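Local coordinates for protein esterase (Sinorhizobium meliloti 1021, PDB 4TX1) that hydrolyses acetyl esters as a carbohydrate acetylesterase of the SGNH hydrolase family, and is probably active on aryl esters too, at residues 85-90 with 127-132. Residues are numbered along the deposited sequence; the frame is centred on the assembly and turned at random.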
# COMPACT_ATOMS: atom_id res chain seq x y z
N VAL A 85 -2.89 14.70 7.80
CA VAL A 85 -3.12 15.56 8.97
C VAL A 85 -2.88 17.04 8.67
O VAL A 85 -3.71 17.92 8.98
CB VAL A 85 -2.30 15.04 10.13
CG1 VAL A 85 -2.47 15.91 11.39
CG2 VAL A 85 -2.79 13.62 10.45
N LEU A 86 -1.80 17.32 7.95
CA LEU A 86 -1.51 18.73 7.56
C LEU A 86 -2.65 19.29 6.72
O LEU A 86 -3.15 20.41 6.87
CB LEU A 86 -0.23 18.77 6.79
CG LEU A 86 1.07 18.49 7.52
CD1 LEU A 86 2.26 18.42 6.57
CD2 LEU A 86 1.40 19.45 8.72
N HIS A 87 -3.12 18.47 5.82
CA HIS A 87 -4.12 18.88 4.88
C HIS A 87 -5.47 19.14 5.53
O HIS A 87 -6.17 20.05 5.14
CB HIS A 87 -4.26 17.85 3.72
CG HIS A 87 -4.57 18.46 2.38
ND1 HIS A 87 -3.62 19.12 1.59
CD2 HIS A 87 -5.72 18.43 1.68
CE1 HIS A 87 -4.21 19.50 0.46
NE2 HIS A 87 -5.47 19.10 0.48
N THR A 88 -5.82 18.31 6.51
CA THR A 88 -7.04 18.44 7.27
C THR A 88 -7.06 19.73 8.07
O THR A 88 -8.13 20.31 8.34
CB THR A 88 -7.07 17.26 8.29
OG1 THR A 88 -7.18 16.02 7.54
CG2 THR A 88 -8.27 17.41 9.21
N HIS A 89 -5.92 20.16 8.55
CA HIS A 89 -5.91 21.26 9.54
C HIS A 89 -5.37 22.58 9.00
O HIS A 89 -5.36 23.59 9.75
CB HIS A 89 -5.18 20.80 10.81
CG HIS A 89 -5.88 19.71 11.54
ND1 HIS A 89 -7.19 19.81 11.97
CD2 HIS A 89 -5.49 18.42 11.83
CE1 HIS A 89 -7.56 18.65 12.52
NE2 HIS A 89 -6.54 17.79 12.44
N ALA A 90 -4.88 22.55 7.75
CA ALA A 90 -4.35 23.73 7.08
C ALA A 90 -5.42 24.83 7.04
O ALA A 90 -6.58 24.58 6.86
CB ALA A 90 -3.89 23.39 5.67
N ARG A 127 7.47 21.30 4.94
CA ARG A 127 8.01 22.35 4.11
C ARG A 127 7.63 22.18 2.67
O ARG A 127 7.60 23.13 1.93
CB ARG A 127 9.50 22.38 4.28
CG ARG A 127 9.89 22.69 5.70
CD ARG A 127 10.67 23.94 5.76
NE ARG A 127 10.82 24.55 7.06
CZ ARG A 127 11.95 24.56 7.71
NH1 ARG A 127 12.99 23.92 7.23
NH2 ARG A 127 12.04 25.20 8.84
N ARG A 128 7.34 20.96 2.28
CA ARG A 128 6.93 20.69 0.88
C ARG A 128 5.49 20.38 0.65
O ARG A 128 5.17 19.98 -0.46
CB ARG A 128 7.76 19.58 0.27
CG ARG A 128 9.29 19.77 0.36
CD ARG A 128 9.74 21.01 -0.35
NE ARG A 128 10.19 20.84 -1.75
CZ ARG A 128 10.04 21.75 -2.76
NH1 ARG A 128 9.35 22.90 -2.54
NH2 ARG A 128 10.46 21.46 -4.03
N HIS A 129 4.66 20.50 1.67
CA HIS A 129 3.27 20.15 1.57
C HIS A 129 2.56 21.00 0.55
O HIS A 129 2.76 22.23 0.54
CB HIS A 129 2.56 20.24 2.96
CG HIS A 129 1.21 19.62 2.92
ND1 HIS A 129 1.03 18.25 2.92
CD2 HIS A 129 -0.03 20.15 2.72
CE1 HIS A 129 -0.25 17.97 2.76
NE2 HIS A 129 -0.92 19.10 2.59
N ASP A 130 1.67 20.40 -0.24
CA ASP A 130 0.82 21.13 -1.18
C ASP A 130 -0.48 21.54 -0.52
O ASP A 130 -1.47 20.83 -0.51
CB ASP A 130 0.57 20.27 -2.44
CG ASP A 130 -0.10 21.08 -3.57
OD1 ASP A 130 0.17 22.31 -3.66
OD2 ASP A 130 -0.84 20.46 -4.35
N TRP A 131 -0.43 22.72 0.08
CA TRP A 131 -1.48 23.18 0.94
C TRP A 131 -2.84 23.31 0.18
O TRP A 131 -2.83 23.54 -0.99
CB TRP A 131 -1.07 24.50 1.59
CG TRP A 131 0.17 24.39 2.38
CD1 TRP A 131 1.39 24.85 2.06
CD2 TRP A 131 0.29 23.75 3.64
NE1 TRP A 131 2.29 24.54 3.03
CE2 TRP A 131 1.65 23.86 4.02
CE3 TRP A 131 -0.59 23.11 4.49
CZ2 TRP A 131 2.14 23.33 5.19
CZ3 TRP A 131 -0.09 22.57 5.67
CH2 TRP A 131 1.27 22.73 6.02
N PRO A 132 -3.97 23.15 0.87
CA PRO A 132 -5.26 23.06 0.20
C PRO A 132 -5.75 24.34 -0.44
O PRO A 132 -6.68 24.26 -1.32
CB PRO A 132 -6.24 22.71 1.29
CG PRO A 132 -5.52 22.84 2.54
CD PRO A 132 -4.06 22.69 2.27
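Leu86 lays its CB over the imidazole face of His129, 4.0 Å from the ring centroid and only 6° off the normal, while its CD1 reaches ND1 of the same ring at 3.9 Å. From the next residue, His87 ND1 meets His129 NE2 at 2.9 Å in a nearly straight hydrogen bond, either nitrogen being a possible donor. The two imidazoles join rim to rim, planes 61° apart, rather than stacking. With CG anti to the backbone N (chi1 -168°), His129 carries its ring out to both helix residues, and an alanine here would probably leave His87 ND1 without this partner and uncover the flank of Leu86. Topologically, the C-terminal end of helix 78-89 is tied to the loop leading from helix 112-127 into strand 140-145 of the parallel sheet in this SGNH-hydrolase alpha/beta fold. Asp130 O lies in the plane of the His87 ring, 3.2 Å from CE1, and Pro132 CD covers one face of it. Past the helix end, Ala90 CB abuts Trp131 CE3 and Pro132 CD together, each at 3.5 Å, the proline contact being tighter than usual for two carbons. Beyond this contact, the Asp130 carboxylate forms a salt bridge with Arg128 of a third subunit.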